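Local coordinates for protein myroilysin (PDB 5CZW) that probably cleaves proteins as a zinc-dependent metalloendopeptidase of the astacin (M12A) family of metzincins, and is activated from its propeptide-inhibited form by a cysteine-switch mechanism, at residues G52-T57 / G85-R90; E115-G120 / H137-A142; G120-S125 / S132-H137; L143-E148 / T192-Y197; I156-N161 / S209-N214. The protein carries 1 engineered substitution. All coordinates share one frame; numbering follows the deposited sequence.

Contact 1 (G52-T57 / G85-R90); sequences GLYGGT and GTPQIR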
# COMPACT_ATOMS: atom_id res chain seq x y z
N GLY A 52 -11.73 -4.35 8.58
CA GLY A 52 -11.55 -4.41 9.95
C GLY A 52 -10.16 -3.89 10.26
O GLY A 52 -9.21 -4.12 9.51
N LEU A 53 -10.06 -3.22 11.37
CA LEU A 53 -8.78 -2.65 11.85
C LEU A 53 -8.29 -3.45 13.05
O LEU A 53 -8.96 -3.73 14.09
CB LEU A 53 -8.98 -1.15 12.17
CG LEU A 53 -9.55 -0.22 11.06
CD1 LEU A 53 -9.64 1.25 11.50
CD2 LEU A 53 -8.74 -0.37 9.75
N TYR A 54 -7.04 -3.84 12.95
CA TYR A 54 -6.47 -4.69 13.96
C TYR A 54 -5.33 -4.00 14.65
O TYR A 54 -4.29 -3.81 14.05
CB TYR A 54 -6.02 -6.04 13.33
CG TYR A 54 -7.13 -6.85 12.77
CD1 TYR A 54 -7.70 -6.54 11.55
CD2 TYR A 54 -7.59 -7.98 13.42
CE1 TYR A 54 -8.71 -7.30 10.99
CE2 TYR A 54 -8.61 -8.75 12.87
CZ TYR A 54 -9.13 -8.44 11.68
OH TYR A 54 -10.13 -9.23 11.20
N GLY A 55 -5.53 -3.66 15.92
CA GLY A 55 -4.52 -2.87 16.65
C GLY A 55 -4.59 -1.40 16.30
O GLY A 55 -5.64 -0.94 15.78
N GLY A 56 -3.46 -0.69 16.46
CA GLY A 56 -3.43 0.76 16.28
C GLY A 56 -4.16 1.48 17.40
O GLY A 56 -4.94 0.89 18.16
N THR A 57 -3.94 2.75 17.50
CA THR A 57 -4.58 3.52 18.55
C THR A 57 -5.91 4.01 18.02
O THR A 57 -6.11 4.00 16.78
CB THR A 57 -3.74 4.77 18.91
OG1 THR A 57 -3.66 5.61 17.75
CG2 THR A 57 -2.37 4.41 19.37
N GLY A 85 -17.13 -10.65 12.62
CA GLY A 85 -16.94 -11.60 11.50
C GLY A 85 -15.52 -11.57 10.97
O GLY A 85 -14.62 -11.25 11.74
N THR A 86 -15.39 -11.85 9.67
CA THR A 86 -14.10 -11.90 8.98
C THR A 86 -14.25 -10.83 7.92
O THR A 86 -14.96 -11.00 6.95
CB THR A 86 -13.88 -13.24 8.24
OG1 THR A 86 -13.73 -14.30 9.20
CG2 THR A 86 -12.58 -13.17 7.45
N PRO A 87 -13.70 -9.63 8.17
CA PRO A 87 -13.82 -8.53 7.26
C PRO A 87 -13.10 -8.89 5.97
O PRO A 87 -12.14 -9.67 5.95
CB PRO A 87 -13.08 -7.41 7.99
CG PRO A 87 -13.08 -7.82 9.42
CD PRO A 87 -12.94 -9.29 9.38
N GLN A 88 -13.52 -8.27 4.89
CA GLN A 88 -12.94 -8.56 3.59
C GLN A 88 -11.54 -7.97 3.42
O GLN A 88 -10.63 -8.59 2.83
CB GLN A 88 -13.84 -8.06 2.48
CG GLN A 88 -15.09 -8.88 2.28
CD GLN A 88 -16.16 -8.23 1.46
OE1 GLN A 88 -16.53 -7.10 1.68
NE2 GLN A 88 -16.64 -8.97 0.49
N ILE A 89 -11.38 -6.75 3.98
CA ILE A 89 -10.08 -6.05 4.08
C ILE A 89 -9.75 -6.04 5.53
O ILE A 89 -10.54 -5.66 6.38
CB ILE A 89 -10.15 -4.64 3.51
CG1 ILE A 89 -10.39 -4.75 1.98
CG2 ILE A 89 -8.86 -3.84 3.80
CD1 ILE A 89 -10.70 -3.44 1.33
N ARG A 90 -8.53 -6.52 5.81
CA ARG A 90 -8.04 -6.69 7.21
C ARG A 90 -6.71 -5.93 7.38
O ARG A 90 -5.71 -6.25 6.73
CB ARG A 90 -7.89 -8.15 7.63
CG ARG A 90 -9.24 -8.90 7.49
CD ARG A 90 -9.14 -10.39 7.84
NE ARG A 90 -8.32 -11.11 6.93
CZ ARG A 90 -8.71 -11.60 5.78
NH1 ARG A 90 -9.90 -11.40 5.38
NH2 ARG A 90 -7.84 -12.26 4.99
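Tyr-54 and Pro-87 reach for each other from opposite directions. The phenol oxygen of Tyr-54 ends against the proline ring, with OH 3.3 Å from CD of Pro-87. Arg-90 lies alongside the tyrosine and points the same way. Its aliphatic part does the touching: CB of Arg-90 sits 3.6 Å from CE1 of Tyr-54, and Arg-90 CD is 3.7 Å from the Tyr-54 OH. The guanidinium is turned almost square to the tyrosine ring, with 85° between the planes, so the two flat groups do not stack. The bend of the arginine chain at chi3 (-66°) turns this end back toward its own segment. There NH1 of Arg-90 donates to Pro-87 O at 2.9 Å, with the acceptor in the guanidinium plane. Glu-114 O takes NE, and Ile-110 O takes NH2 in a weak bond. Beneath these side chains the strands 48-54 and 89-92 run parallel as neighbours in the mixed sheet of the astacin-like domain. Gly-52 pairs with Arg-90, and Gly-52 N donates to Ile-89 O at 2.8 Å (158° at the hydrogen). Pro-87 CB packs 3.4 Å from the same Gly-52 N, and the proline ring fills the place a side chain on Gly-52 would take. Leu-2 and Leu-5, close to the chain's N terminus, also touch Tyr-54.

Contact 2 (E115-G120 / H137-A142); sequences ETMNFG and HEFGHA. With ZN (zinc ion), chain B.
Glu-138 O is met by the methyl of Met-117, with CE 3.8 Å away, and is bonded by Ala-142 N at 2.9 Å within the helix. The same Met-117 CE lies 3.7 Å from CB of Ala-142. The methionine lies across Phe-139. Its CE sits over the centre of the ring face, 3.6 Å from the centroid, in a CH-pi contact. SD covers the same face nearer the rim and makes a Met-aromatic contact, 3.4 Å from Phe-139 CE1. The Met-117 side chain is extended through chi1 and chi2 (-177° and 177°) and bends only at chi3, which lays its end across the ring. Phe-119 and Glu-138 run antiparallel alongside each other, with Phe-119 CE1 3.6 Å from Glu-138 CG. The edge of Phe-119 meets Phe-139 CE1. The helix carries the HExxH motif: His-137 and His-141 bind the zinc ion through NE2, His-141 at 2.1 Å, with Cys-23 and His-147 completing the site. Strand 117-118 lies between strands 89-92 and 100-101. Met-117 touches Val-91 and Ser-101 on these two strands, while helix 128-143 packs against its side chain.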
# COMPACT_ATOMS: atom_id res chain seq x y z
N GLU A 115 -3.41 -10.61 7.52
CA GLU A 115 -3.86 -9.31 7.06
C GLU A 115 -3.87 -9.15 5.59
O GLU A 115 -3.15 -9.86 4.84
CB GLU A 115 -2.94 -8.24 7.66
CG GLU A 115 -1.59 -8.07 6.98
CD GLU A 115 -0.53 -9.06 7.36
OE1 GLU A 115 -0.88 -10.14 7.94
OE2 GLU A 115 0.65 -8.78 7.08
N THR A 116 -4.72 -8.22 5.09
CA THR A 116 -4.73 -7.92 3.68
C THR A 116 -4.07 -6.52 3.35
O THR A 116 -3.85 -6.19 2.17
CB THR A 116 -6.12 -7.91 3.04
OG1 THR A 116 -6.81 -6.70 3.44
CG2 THR A 116 -6.85 -9.17 3.41
N MET A 117 -3.83 -5.75 4.42
CA MET A 117 -3.25 -4.41 4.31
C MET A 117 -2.45 -4.13 5.60
O MET A 117 -2.85 -4.57 6.69
CB MET A 117 -4.39 -3.39 4.22
CG MET A 117 -3.93 -1.94 4.03
SD MET A 117 -5.29 -0.75 3.85
CE MET A 117 -6.12 -1.31 2.37
N ASN A 118 -1.37 -3.35 5.51
CA ASN A 118 -0.59 -2.95 6.70
C ASN A 118 -0.17 -1.48 6.50
O ASN A 118 0.19 -1.07 5.45
CB ASN A 118 0.63 -3.79 6.87
CG ASN A 118 1.34 -3.57 8.19
OD1 ASN A 118 0.74 -3.86 9.25
ND2 ASN A 118 2.53 -2.94 8.19
N PHE A 119 -0.20 -0.75 7.62
CA PHE A 119 0.39 0.57 7.69
C PHE A 119 1.57 0.45 8.67
O PHE A 119 1.38 0.16 9.84
CB PHE A 119 -0.66 1.50 8.21
CG PHE A 119 -1.70 1.81 7.19
CD1 PHE A 119 -1.35 2.47 6.03
CD2 PHE A 119 -2.95 1.31 7.32
CE1 PHE A 119 -2.35 2.70 5.08
CE2 PHE A 119 -3.95 1.51 6.40
CZ PHE A 119 -3.65 2.21 5.26
N GLY A 120 2.74 0.68 8.12
CA GLY A 120 3.95 0.41 8.87
C GLY A 120 4.57 1.53 9.67
O GLY A 120 5.62 1.26 10.30
N HIS A 137 -3.48 6.06 -0.75
CA HIS A 137 -2.68 5.19 -1.61
C HIS A 137 -2.94 3.67 -1.43
O HIS A 137 -3.19 2.96 -2.38
CB HIS A 137 -1.23 5.54 -1.37
CG HIS A 137 -0.28 4.81 -2.24
ND1 HIS A 137 0.22 5.40 -3.36
CD2 HIS A 137 0.35 3.63 -2.11
CE1 HIS A 137 1.07 4.60 -3.92
NE2 HIS A 137 1.21 3.55 -3.16
N GLU A 138 -2.87 3.22 -0.20
CA GLU A 138 -3.10 1.81 0.05
C GLU A 138 -4.46 1.39 -0.27
O GLU A 138 -4.67 0.28 -0.80
CB GLU A 138 -2.71 1.41 1.51
CG GLU A 138 -1.21 1.53 1.87
CD GLU A 138 -0.22 0.89 0.88
OE1 GLU A 138 -0.57 -0.04 0.15
OE2 GLU A 138 0.98 1.38 0.89
N PHE A 139 -5.47 2.27 0.02
CA PHE A 139 -6.84 1.96 -0.43
C PHE A 139 -7.05 1.96 -1.92
O PHE A 139 -7.92 1.22 -2.48
CB PHE A 139 -7.88 2.75 0.40
CG PHE A 139 -8.20 2.09 1.72
CD1 PHE A 139 -7.39 2.38 2.85
CD2 PHE A 139 -9.17 1.14 1.90
CE1 PHE A 139 -7.61 1.73 4.10
CE2 PHE A 139 -9.42 0.55 3.17
CZ PHE A 139 -8.61 0.85 4.25
N GLY A 140 -6.18 2.70 -2.64
CA GLY A 140 -6.14 2.64 -4.11
C GLY A 140 -5.75 1.25 -4.55
O GLY A 140 -6.41 0.65 -5.39
N HIS A 141 -4.69 0.67 -3.99
CA HIS A 141 -4.40 -0.69 -4.27
C HIS A 141 -5.54 -1.56 -3.85
O HIS A 141 -5.85 -2.53 -4.62
CB HIS A 141 -3.19 -1.11 -3.43
CG HIS A 141 -1.88 -0.50 -3.80
ND1 HIS A 141 -1.39 -0.44 -5.07
CD2 HIS A 141 -0.92 -0.00 -3.03
CE1 HIS A 141 -0.23 0.16 -5.10
NE2 HIS A 141 0.08 0.33 -3.86
N ALA A 142 -6.21 -1.31 -2.71
CA ALA A 142 -7.35 -2.16 -2.29
C ALA A 142 -8.54 -2.19 -3.30
O ALA A 142 -9.30 -3.18 -3.38
CB ALA A 142 -7.84 -1.84 -0.88
ZN ZN B . 1.86 1.34 -3.33

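Contact 3 (G120-S125 / S132-H137); sequences GWFDDS and SRTVIH. With ZN (zinc ion), chain B.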
# COMPACT_ATOMS: atom_id res chain seq x y z
N GLY A 120 2.74 0.68 8.12
CA GLY A 120 3.95 0.41 8.87
C GLY A 120 4.57 1.53 9.67
O GLY A 120 5.62 1.26 10.30
N TRP A 121 4.06 2.74 9.56
CA TRP A 121 4.72 3.90 10.20
C TRP A 121 3.85 4.98 10.79
O TRP A 121 4.38 6.08 11.15
CB TRP A 121 5.71 4.52 9.23
CG TRP A 121 5.14 5.02 7.91
CD1 TRP A 121 4.43 6.14 7.70
CD2 TRP A 121 5.17 4.35 6.63
NE1 TRP A 121 4.05 6.25 6.41
CE2 TRP A 121 4.49 5.15 5.72
CE3 TRP A 121 5.73 3.14 6.17
CZ2 TRP A 121 4.36 4.79 4.37
CZ3 TRP A 121 5.64 2.82 4.86
CH2 TRP A 121 4.96 3.63 3.97
N PHE A 122 2.59 4.74 10.98
CA PHE A 122 1.74 5.73 11.57
C PHE A 122 1.90 5.70 13.12
O PHE A 122 2.13 4.66 13.75
CB PHE A 122 0.29 5.51 11.19
CG PHE A 122 -0.06 5.67 9.75
CD1 PHE A 122 0.62 6.49 8.89
CD2 PHE A 122 -1.17 5.00 9.29
CE1 PHE A 122 0.22 6.62 7.58
CE2 PHE A 122 -1.61 5.20 8.04
CZ PHE A 122 -0.91 6.05 7.19
N ASP A 123 1.73 6.88 13.72
CA ASP A 123 1.62 7.02 15.19
C ASP A 123 0.84 8.30 15.44
O ASP A 123 0.31 8.88 14.51
CB ASP A 123 3.00 7.08 15.84
CG ASP A 123 3.85 8.26 15.36
OD1 ASP A 123 3.33 9.43 15.26
OD2 ASP A 123 5.07 8.03 15.01
N ASP A 124 0.60 8.63 16.71
CA ASP A 124 -0.40 9.64 17.01
C ASP A 124 0.16 11.04 16.66
O ASP A 124 -0.58 12.04 16.69
CB ASP A 124 -0.80 9.59 18.49
CG ASP A 124 -1.73 8.43 18.82
OD1 ASP A 124 -2.11 7.64 17.95
OD2 ASP A 124 -2.04 8.31 19.99
N SER A 125 1.44 11.12 16.37
CA SER A 125 2.01 12.40 15.89
C SER A 125 2.07 12.53 14.37
O SER A 125 2.44 13.59 13.85
CB SER A 125 3.39 12.63 16.50
OG SER A 125 3.25 12.95 17.89
N SER A 132 -3.15 11.10 4.83
CA SER A 132 -3.88 11.21 3.59
C SER A 132 -3.11 10.51 2.46
O SER A 132 -3.67 9.67 1.70
CB SER A 132 -4.10 12.71 3.20
OG SER A 132 -4.84 12.79 1.96
N ARG A 133 -1.87 10.81 2.34
CA ARG A 133 -1.08 10.18 1.30
C ARG A 133 -1.07 8.65 1.38
O ARG A 133 -1.33 7.95 0.40
CB ARG A 133 0.38 10.70 1.37
CG ARG A 133 1.33 10.13 0.30
CD ARG A 133 2.76 10.64 0.49
NE ARG A 133 3.44 10.00 1.58
CZ ARG A 133 4.29 8.98 1.49
NH1 ARG A 133 4.60 8.45 0.34
NH2 ARG A 133 4.81 8.50 2.57
N THR A 134 -0.74 8.17 2.54
CA THR A 134 -0.46 6.71 2.65
C THR A 134 -1.81 5.90 2.73
O THR A 134 -1.94 4.82 2.09
CB THR A 134 0.48 6.44 3.79
OG1 THR A 134 1.78 6.96 3.42
CG2 THR A 134 0.60 4.93 4.12
N VAL A 135 -2.82 6.47 3.41
CA VAL A 135 -4.09 5.75 3.52
C VAL A 135 -4.76 5.72 2.14
O VAL A 135 -5.17 4.65 1.64
CB VAL A 135 -5.04 6.33 4.56
CG1 VAL A 135 -6.38 5.64 4.51
CG2 VAL A 135 -4.39 6.18 5.92
N ILE A 136 -4.92 6.87 1.49
CA ILE A 136 -5.56 6.88 0.19
C ILE A 136 -4.79 5.99 -0.77
O ILE A 136 -5.40 5.24 -1.49
CB ILE A 136 -5.72 8.33 -0.37
CG1 ILE A 136 -6.54 9.13 0.64
CG2 ILE A 136 -6.36 8.34 -1.74
CD1 ILE A 136 -6.94 10.50 0.17
N HIS A 137 -3.48 6.06 -0.75
CA HIS A 137 -2.68 5.19 -1.61
C HIS A 137 -2.94 3.67 -1.43
O HIS A 137 -3.19 2.96 -2.38
CB HIS A 137 -1.23 5.54 -1.37
CG HIS A 137 -0.28 4.81 -2.24
ND1 HIS A 137 0.22 5.40 -3.36
CD2 HIS A 137 0.35 3.63 -2.11
CE1 HIS A 137 1.07 4.60 -3.92
NE2 HIS A 137 1.21 3.55 -3.16
ZN ZN B . 1.86 1.34 -3.33
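The irregular loop 120-125 passes helix 128-143 at a distance, with the nearest CA atoms, those of Phe-122 and Thr-134, 9.2 Å apart, so side chains must span the gap. Phe-122 and Thr-134 point against each other and overlap at their ends, which brings Phe-122 CZ to 3.6 Å from the Thr-134 CG2 methyl. The ring also lies across Val-135, its CE2 resting 3.6 Å from CG2 of Val-135. With CG between the backbone N and the carbonyl carbon (chi1 59°), the Trp-121 indole turns its edge to Thr-134, and CZ2 of Trp-121 comes 3.5 Å from Thr-134 OG1. That hydroxyl also lies 3.4 Å above the Arg-133 guanidinium plane, toward the rim of the group. The polar ends share one partner from the preceding helical turn. Glu-130 OE2 is held by Trp-121 NE1 and Thr-134 OG1 through hydrogen bonds and by Arg-133 NH2 through a salt bridge. Such a gathering of donors would probably favour a charged carboxylate. Further along the loop, Ser-125 N donates to Asp-123 OD1 at 2.8 Å, an Asx turn, and Phe-122 also packs on Val-60 of helix 58-63. The loop thus packs on the middle of the active-site helix of this metzincin, about one turn ahead of the zinc-binding His-137.

Contact 4 (L143-E148 / T192-Y197); sequences LGMIHE and TQYSAY. With ZN (zinc ion), chain B.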
# COMPACT_ATOMS: atom_id res chain seq x y z
N LEU A 143 -8.64 -1.11 -4.10
CA LEU A 143 -9.59 -1.02 -5.20
C LEU A 143 -9.15 -1.55 -6.53
O LEU A 143 -9.93 -1.65 -7.46
CB LEU A 143 -10.07 0.41 -5.34
CG LEU A 143 -10.76 1.05 -4.17
CD1 LEU A 143 -10.91 2.56 -4.31
CD2 LEU A 143 -12.15 0.40 -4.04
N GLY A 144 -7.88 -1.88 -6.59
CA GLY A 144 -7.25 -2.50 -7.72
C GLY A 144 -6.25 -1.70 -8.50
O GLY A 144 -5.73 -2.18 -9.54
N MET A 145 -5.91 -0.54 -8.01
CA MET A 145 -4.93 0.25 -8.72
C MET A 145 -3.51 -0.22 -8.48
O MET A 145 -3.22 -0.64 -7.43
CB MET A 145 -5.08 1.69 -8.31
CG MET A 145 -6.36 2.26 -8.96
SD MET A 145 -6.55 3.99 -8.82
CE MET A 145 -5.49 4.57 -10.13
N ILE A 146 -2.68 -0.11 -9.51
CA ILE A 146 -1.27 -0.41 -9.42
C ILE A 146 -0.46 0.90 -9.26
O ILE A 146 -1.01 1.99 -9.39
CB ILE A 146 -0.85 -1.28 -10.62
CG1 ILE A 146 -0.94 -0.44 -11.90
CG2 ILE A 146 -1.62 -2.59 -10.59
CD1 ILE A 146 -0.35 -1.13 -13.14
N HIS A 147 0.85 0.75 -9.01
CA HIS A 147 1.67 1.86 -9.01
C HIS A 147 1.80 2.62 -10.34
O HIS A 147 1.99 2.02 -11.41
CB HIS A 147 3.08 1.46 -8.60
CG HIS A 147 3.21 1.22 -7.12
ND1 HIS A 147 3.86 0.12 -6.61
CD2 HIS A 147 2.66 1.84 -6.04
CE1 HIS A 147 3.76 0.11 -5.30
NE2 HIS A 147 3.13 1.18 -4.95
N GLU A 148 1.82 3.91 -10.25
CA GLU A 148 2.35 4.79 -11.34
C GLU A 148 3.81 5.03 -11.11
O GLU A 148 4.20 5.42 -10.03
CB GLU A 148 1.64 6.15 -11.31
CG GLU A 148 0.14 6.05 -11.66
CD GLU A 148 -0.09 5.71 -13.13
OE1 GLU A 148 0.61 6.29 -14.06
OE2 GLU A 148 -0.90 4.78 -13.38
N THR A 192 2.22 2.21 -15.72
CA THR A 192 1.07 3.12 -15.63
C THR A 192 -0.22 2.43 -15.98
O THR A 192 -0.23 1.51 -16.81
CB THR A 192 1.20 4.29 -16.63
OG1 THR A 192 0.19 5.27 -16.39
CG2 THR A 192 1.12 3.79 -18.11
N GLN A 193 -1.29 2.96 -15.42
CA GLN A 193 -2.64 2.53 -15.83
C GLN A 193 -3.38 3.64 -16.56
O GLN A 193 -4.57 3.48 -16.93
CB GLN A 193 -3.43 1.96 -14.64
CG GLN A 193 -3.76 2.95 -13.55
CD GLN A 193 -3.35 2.39 -12.20
OE1 GLN A 193 -3.86 1.32 -11.75
NE2 GLN A 193 -2.46 3.13 -11.50
N TYR A 194 -2.68 4.71 -16.83
CA TYR A 194 -3.25 5.87 -17.45
C TYR A 194 -2.73 6.10 -18.89
O TYR A 194 -1.65 5.63 -19.30
CB TYR A 194 -2.98 7.08 -16.60
CG TYR A 194 -3.54 7.07 -15.17
CD1 TYR A 194 -4.62 6.33 -14.82
CD2 TYR A 194 -2.94 7.83 -14.19
CE1 TYR A 194 -5.13 6.35 -13.54
CE2 TYR A 194 -3.45 7.88 -12.90
CZ TYR A 194 -4.58 7.17 -12.59
OH TYR A 194 -5.08 7.18 -11.27
N SER A 195 -3.55 6.79 -19.68
CA SER A 195 -3.24 6.96 -21.08
C SER A 195 -2.08 7.94 -21.09
O SER A 195 -0.98 7.62 -21.55
CB SER A 195 -4.44 7.50 -21.82
OG SER A 195 -4.78 8.76 -21.28
N ALA A 196 -2.33 9.12 -20.51
CA ALA A 196 -1.30 10.10 -20.23
C ALA A 196 -0.79 9.88 -18.82
O ALA A 196 -1.53 9.42 -17.95
CB ALA A 196 -1.87 11.50 -20.37
N TYR A 197 0.47 10.22 -18.57
CA TYR A 197 0.97 10.12 -17.22
C TYR A 197 0.56 11.32 -16.43
O TYR A 197 0.31 12.40 -16.97
CB TYR A 197 2.47 9.79 -17.13
CG TYR A 197 3.47 10.93 -17.21
CD1 TYR A 197 3.88 11.44 -18.45
CD2 TYR A 197 4.07 11.43 -16.06
CE1 TYR A 197 4.82 12.45 -18.54
CE2 TYR A 197 5.02 12.44 -16.14
CZ TYR A 197 5.39 12.94 -17.38
OH TYR A 197 6.33 13.95 -17.45
ZN ZN B . 1.86 1.34 -3.33
O HOH W 1 -5.47 -0.78 -12.49
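Glu-148 and Gln-193 settle most of the polar atoms here. The Glu-148 chain bends at chi2 (-70°), which swings its carboxylate over to Thr-192 and Gln-193. Glu-148 OE2 takes two donors: Gln-193 N on its syn lone pair, at 2.8 Å and nearly straight (175°), and Gln-193 NE2 on its anti lone pair, at 2.9 Å. Glu-148 OE1 accepts from Thr-192 OG1 at 2.6 Å, also on the syn side. That hydroxyl in turn accepts from Tyr-194 N, an ST turn. The Gln-193 amide works in both directions. Gln-193 NE2 gives a second bond to Ile-146 O at 2.8 Å, from above the carbonyl plane. Gln-193 OE1 receives Ile-146 N at 2.9 Å on an in-plane lone pair, and a water at 2.7 Å that also donates to Gly-144 O. Segment 143-148 ends the HExxHxxGxxHE signature of the astacins. Gly-144 closes the helix in a Schellman motif, and His-147 gives the third histidine ligand of the zinc ion. His-147 ND1 is hydrogen-bonded to Tyr-187 OH. The carboxylate of Glu-148 stacks on the Tyr-194 ring, the planes 14° apart, with OE2 offset toward the rim. Asp-228 OD1 is hydrogen-bonded to Tyr-194 OH.

Contact 5 (I156-N161 / S209-N214); sequences IPWDKN and SALTTN
Asp-159 N donates to Leu-211 O at 2.9 Å in an almost straight bond (172°), approaching from 33° outside the carbonyl plane. Thr-213 N donates to Pro-157 O at 3.1 Å. The Thr-213 hydroxyl adds only a weak bond to the same oxygen, OG1 to O 3.4 Å. Together the two backbone bonds bridge Trp-158 to Thr-212, a single bridge between two loops of the astacin-like domain. Thr-212 OG1 is hydrogen-bonded to Phe-216 O. Pro-157 is the centre of an inverse gamma turn, in which Trp-158 N returns to Ile-156 O at 2.9 Å. Asp-159 is the N-cap of helix 160-167, its OD1 accepting from Lys-162 N. The bridge thus joins the helix start to the segment 209-214. The Ile-156 CG2 methyl sits over the centre of the Trp-158 ring, 3.6 Å above its plane. The edge of that ring faces Leu-211, with Trp-158 CE3 3.8 Å from Leu-211 O. Trp-158 and Leu-211 both touch Val-163 of the helix, and Phe-184 also meets the indole. On the outer side, Thr-213 holds OG1 between its backbone N and carbonyl carbon (chi1 55°), which directs its CG2 methyl to 3.7 Å from CB of Asp-159. Asn-214 lies across the proline, bringing ND2 to 3.6 Å from Pro-157 CB.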
# COMPACT_ATOMS: atom_id res chain seq x y z
N ILE A 156 17.54 4.30 -11.70
CA ILE A 156 17.45 4.50 -10.28
C ILE A 156 18.71 4.06 -9.57
O ILE A 156 19.12 2.92 -9.71
CB ILE A 156 16.23 3.73 -9.70
CG1 ILE A 156 14.93 4.18 -10.42
CG2 ILE A 156 16.17 3.94 -8.18
CD1 ILE A 156 13.76 3.23 -10.31
N PRO A 157 19.25 5.01 -8.76
CA PRO A 157 20.46 4.60 -8.07
C PRO A 157 20.27 3.77 -6.80
O PRO A 157 20.56 4.21 -5.76
CB PRO A 157 21.15 5.93 -7.76
CG PRO A 157 20.06 6.78 -7.41
CD PRO A 157 19.01 6.49 -8.44
N TRP A 158 19.81 2.56 -6.94
CA TRP A 158 19.63 1.67 -5.83
C TRP A 158 20.91 1.33 -5.11
O TRP A 158 21.98 1.06 -5.74
CB TRP A 158 19.02 0.33 -6.27
CG TRP A 158 17.71 0.35 -6.98
CD1 TRP A 158 17.53 0.16 -8.29
CD2 TRP A 158 16.40 0.60 -6.42
NE1 TRP A 158 16.20 0.24 -8.59
CE2 TRP A 158 15.49 0.53 -7.47
CE3 TRP A 158 15.92 0.84 -5.13
CZ2 TRP A 158 14.11 0.67 -7.28
CZ3 TRP A 158 14.53 0.99 -4.95
CH2 TRP A 158 13.66 0.91 -6.03
N ASP A 159 20.80 1.26 -3.79
CA ASP A 159 21.89 0.68 -2.99
C ASP A 159 21.51 -0.76 -2.87
O ASP A 159 20.67 -1.11 -2.04
CB ASP A 159 21.98 1.37 -1.66
CG ASP A 159 23.05 0.77 -0.76
OD1 ASP A 159 23.32 -0.45 -0.88
OD2 ASP A 159 23.55 1.52 0.11
N LYS A 160 22.06 -1.60 -3.74
CA LYS A 160 21.46 -2.94 -3.91
C LYS A 160 21.55 -3.79 -2.62
O LYS A 160 20.59 -4.46 -2.22
CB LYS A 160 22.06 -3.64 -5.14
CG LYS A 160 21.95 -2.81 -6.42
CD LYS A 160 22.16 -3.61 -7.71
CE LYS A 160 20.84 -4.06 -8.32
NZ LYS A 160 20.93 -4.21 -9.80
N ASN A 161 22.69 -3.70 -1.95
CA ASN A 161 22.90 -4.27 -0.62
C ASN A 161 21.74 -3.92 0.32
O ASN A 161 21.22 -4.79 1.05
CB ASN A 161 24.23 -3.75 -0.03
CG ASN A 161 24.32 -3.91 1.48
OD1 ASN A 161 24.68 -4.98 1.98
ND2 ASN A 161 24.01 -2.85 2.23
N SER A 209 14.90 7.25 0.15
CA SER A 209 16.33 7.55 0.10
C SER A 209 17.11 6.59 0.98
O SER A 209 18.34 6.50 0.89
CB SER A 209 16.64 8.99 0.55
OG SER A 209 16.16 9.23 1.86
N ALA A 210 16.37 5.88 1.82
CA ALA A 210 16.93 4.79 2.62
C ALA A 210 17.38 3.62 1.77
O ALA A 210 18.07 2.74 2.32
CB ALA A 210 15.91 4.35 3.65
N LEU A 211 16.96 3.57 0.50
CA LEU A 211 17.30 2.46 -0.37
C LEU A 211 18.17 2.80 -1.58
O LEU A 211 18.33 2.00 -2.44
CB LEU A 211 16.02 1.78 -0.93
CG LEU A 211 15.02 1.22 0.09
CD1 LEU A 211 14.44 2.34 0.89
CD2 LEU A 211 13.87 0.57 -0.60
N THR A 212 18.63 4.02 -1.62
CA THR A 212 19.41 4.49 -2.72
C THR A 212 20.73 5.04 -2.20
O THR A 212 20.92 5.14 -1.03
CB THR A 212 18.70 5.64 -3.38
OG1 THR A 212 18.58 6.69 -2.44
CG2 THR A 212 17.34 5.22 -3.88
N THR A 213 21.61 5.41 -3.12
CA THR A 213 22.92 5.90 -2.79
C THR A 213 23.21 7.34 -2.88
O THR A 213 24.10 7.79 -2.23
CB THR A 213 23.97 5.30 -3.71
OG1 THR A 213 23.57 5.58 -5.04
CG2 THR A 213 24.01 3.89 -3.48
N ASN A 214 22.49 8.06 -3.70
CA ASN A 214 22.82 9.48 -3.85
C ASN A 214 22.13 10.43 -2.87
O ASN A 214 22.43 11.54 -2.78
CB ASN A 214 22.43 9.83 -5.25
CG ASN A 214 23.49 9.41 -6.25
OD1 ASN A 214 24.70 9.56 -5.97
ND2 ASN A 214 23.08 8.93 -7.40

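Contacts 2, 3 and 4 converge on the zinc ion, which is bound by Cys-23, His-137, His-141 and His-147. Cys-23 as fourth ligand is consistent with the propeptide-inhibited state of a cysteine switch. Contacts 2 and 3 share Gly-120, His-137 and helix 128-143, with centres about 10 Å apart. Contact 4 follows directly on that helix: Met-145 N lies 2.9 Å from Gly-140 O, probably a hydrogen bond. Contact 1 joins contact 2 through the sheet, with Arg-90 O 3.0 Å from Met-117 N. It also reaches contact 3 through Thr-57 OG1 and Asp-124 OD1, 2.6 Å apart. Contact 5 stands apart, its nearest atoms about 10 Å from contacts 3 and 4.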